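Local coordinates for protein NAD nucleotidase (Haemophilus influenzae, PDB 3ZTV) that hydrolyses NAD to adenosine and nicotinamide riboside in the periplasm, acting as a zinc-dependent pyrophosphatase and 5'-nucleotidase, at residues N217-Y231 and N253-Y267. Numbering follows the deposited sequence.
Sequences NDIDVIVTGDSHYLY and NPNGEPVFVMEGWAY. With ZN (zinc ion), chain B.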
ATOM      1  N   ASN A 217      -2.493   0.590 -15.545  1.00  5.95           N
ATOM      2  CA  ASN A 217      -3.213   0.879 -16.785  1.00  6.64           C
ATOM      3  C   ASN A 217      -3.734   2.314 -16.883  1.00  5.96           C
ATOM      4  O   ASN A 217      -3.876   3.019 -15.875  1.00  7.36           O
ATOM      5  CB  ASN A 217      -4.394  -0.094 -16.966  1.00  5.99           C
ATOM      6  CG  ASN A 217      -3.955  -1.538 -17.070  1.00  7.99           C
ATOM      7  OD1 ASN A 217      -4.504  -2.429 -16.399  1.00 11.26           O
ATOM      8  ND2 ASN A 217      -2.959  -1.780 -17.897  1.00  6.32           N
ATOM      9  N   ASP A 218      -4.011   2.739 -18.112  1.00  6.89           N
ATOM     10  CA  ASP A 218      -4.765   3.955 -18.403  1.00  6.78           C
ATOM     11  C   ASP A 218      -3.965   5.260 -18.297  1.00  6.10           C
ATOM     12  O   ASP A 218      -4.533   6.347 -18.409  1.00  7.74           O
ATOM     13  CB  ASP A 218      -6.046   4.008 -17.558  1.00 10.01           C
ATOM     14  CG  ASP A 218      -6.922   2.785 -17.760  1.00 16.31           C
ATOM     15  OD1 ASP A 218      -7.183   2.419 -18.926  1.00 20.31           O
ATOM     16  OD2 ASP A 218      -7.320   2.185 -16.746  1.00 22.18           O
ATOM     17  N   ILE A 219      -2.653   5.139 -18.112  1.00  5.49           N
ATOM     18  CA  ILE A 219      -1.778   6.325 -18.076  1.00  5.97           C
ATOM     19  C   ILE A 219      -0.884   6.339 -19.320  1.00  5.61           C
ATOM     20  O   ILE A 219      -0.188   5.362 -19.602  1.00  6.83           O
ATOM     21  CB  ILE A 219      -0.932   6.369 -16.778  1.00  5.50           C
ATOM     22  CG1 ILE A 219      -1.850   6.403 -15.547  1.00  6.07           C
ATOM     23  CG2 ILE A 219       0.053   7.548 -16.794  1.00  5.76           C
ATOM     24  CD1 ILE A 219      -1.090   6.403 -14.226  1.00  6.77           C
ATOM     25  N   ASP A 220      -0.930   7.442 -20.058  1.00  5.19           N
ATOM     26  CA  ASP A 220      -0.284   7.531 -21.371  1.00  5.10           C
ATOM     27  C   ASP A 220       1.142   8.075 -21.377  1.00  4.81           C
ATOM     28  O   ASP A 220       1.992   7.581 -22.128  1.00  5.06           O
ATOM     29  CB  ASP A 220      -1.161   8.370 -22.295  1.00  6.04           C
ATOM     30  CG  ASP A 220      -2.538   7.751 -22.482  1.00  6.77           C
ATOM     31  OD1 ASP A 220      -2.617   6.616 -22.987  1.00  6.80           O
ATOM     32  OD2 ASP A 220      -3.569   8.358 -22.120  1.00  6.71           O
ATOM     33  N   VAL A 221       1.397   9.094 -20.558  1.00  5.32           N
ATOM     34  CA  VAL A 221       2.713   9.747 -20.509  1.00  5.53           C
ATOM     35  C   VAL A 221       3.064  10.022 -19.049  1.00  4.50           C
ATOM     36  O   VAL A 221       2.220  10.524 -18.286  1.00  6.18           O
ATOM     37  CB  VAL A 221       2.747  11.084 -21.314  1.00  6.28           C
ATOM     38  CG1 VAL A 221       4.147  11.699 -21.320  1.00  8.36           C
ATOM     39  CG2 VAL A 221       2.292  10.851 -22.754  1.00  6.79           C
ATOM     40  N   ILE A 222       4.289   9.684 -18.660  1.00  4.23           N
ATOM     41  CA  ILE A 222       4.761   9.980 -17.305  1.00  4.56           C
ATOM     42  C   ILE A 222       5.970  10.917 -17.360  1.00  4.77           C
ATOM     43  O   ILE A 222       7.094  10.514 -17.699  1.00  4.99           O
ATOM     44  CB  ILE A 222       5.106   8.701 -16.512  1.00  4.53           C
ATOM     45  CG1 ILE A 222       3.959   7.677 -16.585  1.00  5.18           C
ATOM     46  CG2 ILE A 222       5.467   9.057 -15.072  1.00  5.19           C
ATOM     47  CD1 ILE A 222       4.255   6.347 -15.919  1.00  6.21           C
ATOM     48  N   VAL A 223       5.727  12.173 -17.009  1.00  4.22           N
ATOM     49  CA  VAL A 223       6.718  13.241 -17.027  1.00  4.55           C
ATOM     50  C   VAL A 223       7.402  13.210 -15.669  1.00  4.20           C
ATOM     51  O   VAL A 223       6.737  13.355 -14.635  1.00  5.44           O
ATOM     52  CB  VAL A 223       6.030  14.610 -17.266  1.00  4.02           C
ATOM     53  CG1 VAL A 223       7.059  15.751 -17.321  1.00  6.34           C
ATOM     54  CG2 VAL A 223       5.175  14.568 -18.544  1.00  6.76           C
ATOM     55  N   THR A 224       8.714  12.989 -15.679  1.00  4.49           N
ATOM     56  CA  THR A 224       9.458  12.545 -14.499  1.00  4.70           C
ATOM     57  C   THR A 224      10.338  13.608 -13.838  1.00  5.10           C
ATOM     58  O   THR A 224      10.965  14.438 -14.519  1.00  5.20           O
ATOM     59  CB  THR A 224      10.348  11.348 -14.891  1.00  5.66           C
ATOM     60  OG1 THR A 224       9.515  10.268 -15.332  1.00  5.63           O
ATOM     61  CG2 THR A 224      11.218  10.864 -13.757  1.00  6.61           C
ATOM     62  N   GLY A 225      10.390  13.535 -12.510  1.00  4.38           N
ATOM     63  CA  GLY A 225      11.425  14.186 -11.728  1.00  4.76           C
ATOM     64  C   GLY A 225      11.984  13.269 -10.662  1.00  5.21           C
ATOM     65  O   GLY A 225      11.475  12.165 -10.447  1.00  5.62           O
ATOM     66  N   ASP A 226      13.040  13.758 -10.013  1.00  4.66           N
ATOM     67  CA  ASP A 226      13.734  13.171  -8.849  1.00  5.05           C
ATOM     68  C   ASP A 226      15.055  12.485  -9.125  1.00  6.50           C
ATOM     69  O   ASP A 226      15.968  12.576  -8.299  1.00  7.45           O
ATOM     70  CB  ASP A 226      12.861  12.267  -7.960  1.00  5.73           C
ATOM     71  CG  ASP A 226      13.538  11.947  -6.620  1.00  4.63           C
ATOM     72  OD1 ASP A 226      13.784  12.867  -5.815  1.00  5.62           O
ATOM     73  OD2 ASP A 226      13.845  10.763  -6.348  1.00  7.02           O
ATOM     74  N   SER A 227      15.147  11.775 -10.246  1.00  5.21           N
ATOM     75  CA  SER A 227      16.355  11.019 -10.571  1.00  6.05           C
ATOM     76  C   SER A 227      17.455  11.844 -11.256  1.00  5.90           C
ATOM     77  O   SER A 227      18.615  11.431 -11.260  1.00  7.12           O
ATOM     78  CB  SER A 227      16.005   9.773 -11.408  1.00  6.41           C
ATOM     79  OG  SER A 227      14.904   9.987 -12.300  1.00  7.30           O
ATOM     80  N   HIS A 228      17.104  13.007 -11.810  1.00  5.29           N
ATOM     81  CA  HIS A 228      18.087  13.904 -12.435  1.00  5.61           C
ATOM     82  C   HIS A 228      18.742  13.271 -13.694  1.00  6.11           C
ATOM     83  O   HIS A 228      19.837  13.679 -14.112  1.00  6.20           O
ATOM     84  CB  HIS A 228      19.207  14.279 -11.445  1.00  5.93           C
ATOM     85  CG  HIS A 228      18.823  15.210 -10.320  1.00  5.66           C
ATOM     86  ND1 HIS A 228      17.558  15.340  -9.781  1.00  6.67           N
ATOM     87  CD2 HIS A 228      19.615  16.037  -9.599  1.00  4.35           C
ATOM     88  CE1 HIS A 228      17.598  16.221  -8.792  1.00  3.25           C
ATOM     89  NE2 HIS A 228      18.832  16.664  -8.670  1.00  8.65           N
ATOM     90  N   TYR A 229      18.093  12.288 -14.308  1.00  5.16           N
ATOM     91  CA  TYR A 229      18.663  11.625 -15.487  1.00  6.36           C
ATOM     92  C   TYR A 229      18.502  12.447 -16.754  1.00  5.22           C
ATOM     93  O   TYR A 229      17.405  12.955 -17.052  1.00  5.90           O
ATOM     94  CB  TYR A 229      17.989  10.276 -15.736  1.00  6.79           C
ATOM     95  CG  TYR A 229      18.252   9.193 -14.716  1.00  6.82           C
ATOM     96  CD1 TYR A 229      19.297   9.281 -13.802  1.00  9.47           C
ATOM     97  CD2 TYR A 229      17.446   8.061 -14.680  1.00  8.30           C
ATOM     98  CE1 TYR A 229      19.523   8.261 -12.879  1.00 10.62           C
ATOM     99  CE2 TYR A 229      17.669   7.041 -13.775  1.00  8.67           C
ATOM    100  CZ  TYR A 229      18.699   7.148 -12.872  1.00  9.57           C
ATOM    101  OH  TYR A 229      18.910   6.134 -11.960  1.00 14.55           O
ATOM    102  N   LEU A 230      19.595  12.545 -17.516  1.00  5.81           N
ATOM    103  CA  LEU A 230      19.521  13.066 -18.881  1.00  6.18           C
ATOM    104  C   LEU A 230      18.959  11.969 -19.793  1.00  6.58           C
ATOM    105  O   LEU A 230      19.589  10.921 -19.983  1.00  7.37           O
ATOM    106  CB  LEU A 230      20.905  13.518 -19.383  1.00  7.38           C
ATOM    107  CG  LEU A 230      20.974  14.022 -20.829  1.00  5.97           C
ATOM    108  CD1 LEU A 230      20.078  15.228 -21.086  1.00  6.48           C
ATOM    109  CD2 LEU A 230      22.417  14.340 -21.231  1.00  7.66           C
ATOM    110  N   TYR A 231      17.763  12.200 -20.330  1.00  5.56           N
ATOM    111  CA  TYR A 231      17.222  11.350 -21.394  1.00  4.62           C
ATOM    112  C   TYR A 231      17.635  12.070 -22.673  1.00  5.03           C
ATOM    113  O   TYR A 231      17.322  13.240 -22.869  1.00  5.41           O
ATOM    114  CB  TYR A 231      15.691  11.240 -21.304  1.00  5.15           C
ATOM    115  CG  TYR A 231      15.104  10.323 -20.232  1.00  4.56           C
ATOM    116  CD1 TYR A 231      15.433  10.482 -18.888  1.00  6.03           C
ATOM    117  CD2 TYR A 231      14.198   9.318 -20.569  1.00  5.80           C
ATOM    118  CE1 TYR A 231      14.873   9.678 -17.910  1.00  5.87           C
ATOM    119  CE2 TYR A 231      13.625   8.512 -19.594  1.00  6.46           C
ATOM    120  CZ  TYR A 231      13.975   8.692 -18.273  1.00  5.56           C
ATOM    121  OH  TYR A 231      13.391   7.884 -17.318  1.00  6.68           O
ATOM    122  N   ASN A 253       1.753  -1.176 -20.972  1.00  6.07           N
ATOM    123  CA  ASN A 253       1.113  -1.443 -19.697  1.00  7.11           C
ATOM    124  C   ASN A 253       0.460  -2.837 -19.727  1.00  6.35           C
ATOM    125  O   ASN A 253       0.495  -3.514 -20.767  1.00  7.58           O
ATOM    126  CB  ASN A 253       0.150  -0.304 -19.320  1.00  6.61           C
ATOM    127  CG  ASN A 253      -1.067  -0.202 -20.236  1.00  5.46           C
ATOM    128  OD1 ASN A 253      -1.409  -1.149 -20.958  1.00  6.13           O
ATOM    129  ND2 ASN A 253      -1.735   0.949 -20.201  1.00  5.95           N
ATOM    130  N   PRO A 254      -0.112  -3.298 -18.600  1.00  6.17           N
ATOM    131  CA  PRO A 254      -0.677  -4.655 -18.587  1.00  8.48           C
ATOM    132  C   PRO A 254      -1.756  -4.859 -19.650  1.00  7.66           C
ATOM    133  O   PRO A 254      -1.938  -5.991 -20.130  1.00  9.62           O
ATOM    134  CB  PRO A 254      -1.246  -4.773 -17.170  1.00  9.38           C
ATOM    135  CG  PRO A 254      -0.310  -3.889 -16.345  1.00  8.37           C
ATOM    136  CD  PRO A 254      -0.030  -2.711 -17.250  1.00  7.68           C
ATOM    137  N   ASN A 255      -2.447  -3.791 -20.032  1.00  7.61           N
ATOM    138  CA  ASN A 255      -3.485  -3.857 -21.054  1.00  8.02           C
ATOM    139  C   ASN A 255      -2.932  -3.879 -22.476  1.00  9.57           C
ATOM    140  O   ASN A 255      -3.688  -4.093 -23.433  1.00 11.16           O
ATOM    141  CB  ASN A 255      -4.486  -2.713 -20.884  1.00  7.87           C
ATOM    142  CG  ASN A 255      -5.416  -2.939 -19.712  1.00  9.23           C
ATOM    143  OD1 ASN A 255      -5.417  -4.020 -19.125  1.00 10.60           O
ATOM    144  ND2 ASN A 255      -6.207  -1.930 -19.363  1.00 10.22           N
ATOM    145  N   GLY A 256      -1.625  -3.668 -22.617  1.00  6.06           N
ATOM    146  CA  GLY A 256      -0.979  -3.706 -23.915  1.00  8.67           C
ATOM    147  C   GLY A 256      -0.855  -2.350 -24.586  1.00  9.24           C
ATOM    148  O   GLY A 256      -0.358  -2.271 -25.702  1.00 10.62           O
ATOM    149  N   GLU A 257      -1.280  -1.276 -23.911  1.00  7.63           N
ATOM    150  CA  GLU A 257      -1.203   0.071 -24.491  1.00  8.22           C
ATOM    151  C   GLU A 257       0.171   0.708 -24.254  1.00  6.22           C
ATOM    152  O   GLU A 257       0.826   0.410 -23.263  1.00  6.47           O
ATOM    153  CB  GLU A 257      -2.317   0.957 -23.921  1.00 10.48           C
ATOM    154  CG  GLU A 257      -3.714   0.316 -24.031  1.00 13.98           C
ATOM    155  CD  GLU A 257      -4.083  -0.099 -25.435  1.00 14.93           C
ATOM    156  OE1 GLU A 257      -3.252  -0.715 -26.137  1.00 26.17           O
ATOM    157  OE2 GLU A 257      -5.232   0.179 -25.844  1.00 30.64           O
ATOM    158  N   PRO A 258       0.621   1.567 -25.177  1.00  6.34           N
ATOM    159  CA  PRO A 258       1.928   2.215 -24.988  1.00  6.52           C
ATOM    160  C   PRO A 258       1.907   3.239 -23.858  1.00  7.29           C
ATOM    161  O   PRO A 258       0.888   3.890 -23.631  1.00  6.84           O
ATOM    162  CB  PRO A 258       2.199   2.906 -26.334  1.00  8.65           C
ATOM    163  CG  PRO A 258       0.858   3.043 -26.991  1.00 11.01           C
ATOM    164  CD  PRO A 258      -0.018   1.933 -26.457  1.00  7.60           C
ATOM    165  N   VAL A 259       3.028   3.339 -23.149  1.00  5.57           N
ATOM    166  CA  VAL A 259       3.242   4.361 -22.129  1.00  5.08           C
ATOM    167  C   VAL A 259       4.616   4.972 -22.383  1.00  6.54           C
ATOM    168  O   VAL A 259       5.597   4.241 -22.575  1.00  6.24           O
ATOM    169  CB  VAL A 259       3.237   3.762 -20.701  1.00  4.47           C
ATOM    170  CG1 VAL A 259       3.315   4.885 -19.644  1.00  6.39           C
ATOM    171  CG2 VAL A 259       2.004   2.865 -20.448  1.00  6.67           C
ATOM    172  N   PHE A 260       4.697   6.299 -22.342  1.00  4.61           N
ATOM    173  CA  PHE A 260       5.968   6.998 -22.557  1.00  4.17           C
ATOM    174  C   PHE A 260       6.438   7.646 -21.259  1.00  4.66           C
ATOM    175  O   PHE A 260       5.625   8.183 -20.510  1.00  6.45           O
ATOM    176  CB  PHE A 260       5.810   8.020 -23.682  1.00  6.58           C
ATOM    177  CG  PHE A 260       5.436   7.385 -24.984  1.00  5.17           C
ATOM    178  CD1 PHE A 260       6.414   6.829 -25.794  1.00  6.29           C
ATOM    179  CD2 PHE A 260       4.110   7.269 -25.370  1.00  6.97           C
ATOM    180  CE1 PHE A 260       6.082   6.195 -26.991  1.00  7.83           C
ATOM    181  CE2 PHE A 260       3.769   6.636 -26.573  1.00  7.11           C
ATOM    182  CZ  PHE A 260       4.756   6.105 -27.377  1.00  7.72           C
ATOM    183  N   VAL A 261       7.737   7.553 -20.988  1.00  4.42           N
ATOM    184  CA  VAL A 261       8.329   8.071 -19.750  1.00  4.58           C
ATOM    185  C   VAL A 261       9.556   8.903 -20.100  1.00  5.26           C
ATOM    186  O   VAL A 261      10.403   8.469 -20.891  1.00  5.25           O
ATOM    187  CB  VAL A 261       8.786   6.900 -18.847  1.00  5.24           C
ATOM    188  CG1 VAL A 261       9.456   7.411 -17.570  1.00  6.43           C
ATOM    189  CG2 VAL A 261       7.619   5.961 -18.532  1.00  6.53           C
ATOM    190  N   MET A 262       9.686  10.093 -19.525  1.00  3.82           N
ATOM    191  CA  MET A 262      10.877  10.894 -19.794  1.00  4.21           C
ATOM    192  C   MET A 262      11.155  11.908 -18.691  1.00  5.39           C
ATOM    193  O   MET A 262      10.232  12.401 -18.046  1.00  5.35           O
ATOM    194  CB  MET A 262      10.794  11.597 -21.157  1.00  5.71           C
ATOM    195  CG  MET A 262       9.836  12.765 -21.237  1.00  6.23           C
ATOM    196  SD  MET A 262       8.088  12.325 -21.190  1.00  6.73           S
ATOM    197  CE  MET A 262       7.386  13.897 -21.702  1.00  7.97           C
ATOM    198  N   GLU A 263      12.444  12.211 -18.499  1.00  5.20           N
ATOM    199  CA  GLU A 263      12.923  13.227 -17.561  1.00  4.06           C
ATOM    200  C   GLU A 263      13.749  14.247 -18.351  1.00  4.86           C
ATOM    201  O   GLU A 263      14.115  13.997 -19.520  1.00  6.13           O
ATOM    202  CB  GLU A 263      13.776  12.569 -16.471  1.00  5.37           C
ATOM    203  CG  GLU A 263      14.065  13.438 -15.260  1.00  5.74           C
ATOM    204  CD  GLU A 263      14.603  12.657 -14.080  1.00  6.53           C
ATOM    205  OE1 GLU A 263      15.176  11.569 -14.262  1.00  7.77           O
ATOM    206  OE2 GLU A 263      14.451  13.133 -12.939  1.00  7.22           O
ATOM    207  N   GLY A 264      14.046  15.383 -17.714  1.00  4.74           N
ATOM    208  CA  GLY A 264      14.774  16.478 -18.341  1.00  6.29           C
ATOM    209  C   GLY A 264      16.044  16.869 -17.595  1.00  4.66           C
ATOM    210  O   GLY A 264      16.309  18.054 -17.353  1.00  5.68           O
ATOM    211  N   TRP A 265      16.850  15.871 -17.249  1.00  5.62           N
ATOM    212  CA  TRP A 265      18.125  16.113 -16.564  1.00  5.69           C
ATOM    213  C   TRP A 265      17.865  16.850 -15.241  1.00  4.58           C
ATOM    214  O   TRP A 265      17.025  16.395 -14.456  1.00  4.97           O
ATOM    215  CB  TRP A 265      19.109  16.850 -17.491  1.00  5.73           C
ATOM    216  CG  TRP A 265      20.571  16.579 -17.210  1.00  6.27           C
ATOM    217  CD1 TRP A 265      21.088  15.720 -16.285  1.00  7.63           C
ATOM    218  CD2 TRP A 265      21.693  17.161 -17.890  1.00  6.06           C
ATOM    219  NE1 TRP A 265      22.465  15.740 -16.338  1.00  8.29           N
ATOM    220  CE2 TRP A 265      22.860  16.614 -17.317  1.00  7.12           C
ATOM    221  CE3 TRP A 265      21.823  18.087 -18.931  1.00  5.83           C
ATOM    222  CZ2 TRP A 265      24.144  16.977 -17.743  1.00  8.36           C
ATOM    223  CZ3 TRP A 265      23.087  18.444 -19.350  1.00  8.47           C
ATOM    224  CH2 TRP A 265      24.234  17.898 -18.751  1.00  9.27           C
ATOM    225  N   ALA A 266      18.558  17.957 -14.970  1.00  5.33           N
ATOM    226  CA  ALA A 266      18.328  18.747 -13.761  1.00  5.01           C
ATOM    227  C   ALA A 266      18.999  20.110 -13.886  1.00  4.56           C
ATOM    228  O   ALA A 266      19.648  20.406 -14.894  1.00  5.79           O
ATOM    229  CB  ALA A 266      18.852  18.004 -12.528  1.00  6.81           C
ATOM    230  N   TYR A 267      18.828  20.931 -12.848  1.00  4.77           N
ATOM    231  CA  TYR A 267      19.584  22.183 -12.662  1.00  5.32           C
ATOM    232  C   TYR A 267      19.430  23.163 -13.831  1.00  5.10           C
ATOM    233  O   TYR A 267      20.411  23.765 -14.298  1.00  5.95           O
ATOM    234  CB  TYR A 267      21.069  21.908 -12.363  1.00  7.22           C
ATOM    235  CG  TYR A 267      21.346  21.075 -11.123  1.00  6.63           C
ATOM    236  CD1 TYR A 267      20.367  20.850 -10.160  1.00  7.14           C
ATOM    237  CD2 TYR A 267      22.603  20.525 -10.911  1.00 11.53           C
ATOM    238  CE1 TYR A 267      20.631  20.080  -9.026  1.00  8.66           C
ATOM    239  CE2 TYR A 267      22.880  19.772  -9.779  1.00 11.83           C
ATOM    240  CZ  TYR A 267      21.885  19.551  -8.841  1.00  9.66           C
ATOM    241  OH  TYR A 267      22.139  18.793  -7.714  1.00 12.06           O
TER
HETATM  242 ZN    ZN B1598      13.755  15.016  -5.873  1.00  5.13          ZN
HETATM  243  O   HOH W   1      -0.803   2.960 -18.285  1.00  5.64           O
HETATM  244  O   HOH W   2      -1.372   3.790 -21.777  1.00  7.10           O
HETATM  245  O   HOH W   3      -1.259   5.232 -24.954  1.00  9.11           O
HETATM  246  O   HOH W   4      15.693  14.972  -6.391  1.00  5.46           O
HETATM  247  O   HOH W   5      16.486  14.865 -20.670  1.00  6.95           O
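The carboxylate of Glu-263 is gripped by Ser-227, His-228 and Tyr-229 of the metal-bearing loop that follows strand 221-224 in the calcineurin-like phosphoesterase domain. Its side chain runs out extended, CG anti to the backbone N (chi1 -166°), which brings the carboxylate into the loop 225-229. Ser-227 OG donates to Glu-263 OE1 at 2.5 Å on the syn side; Tyr-229 N meets the same oxygen from the opposite face, and His-228 N reaches Glu-263 OE2 at 2.9 Å from above the carboxylate plane. These three bonds from the loop to the buried carboxylate probably help hold in place the loop on which Asp-226 OD1 binds zinc at 2.1 Å, beside Asp-70 and Asn-102. Asp-226 OD2 pairs with Lys-163.

On the same loop, the imidazole of His-228, close to the second zinc, has Ala-266 CB over one face and turns its edge toward the face of Tyr-267, planes at 76°. Leu-230 CB sits over the five-membered ring of Trp-265, and the Tyr-231 ring lies flat on the backbone at Met-262 and Glu-263.

Behind this end the two strands run parallel, neighbours in a mixed sheet, joined by alternating backbone bonds such as Ile-222 N to Phe-260 O. The Met-262 chain, bent at chi2, brings CE against both Val-221 CG1 and Val-223 CG2. At the far end, next to the second subunit, the amides of Asn-217 and Asn-255 stack nearly flat, 13° apart, while one water accepts from Ile-219 N and Asn-253 ND2, each at 2.9 Å.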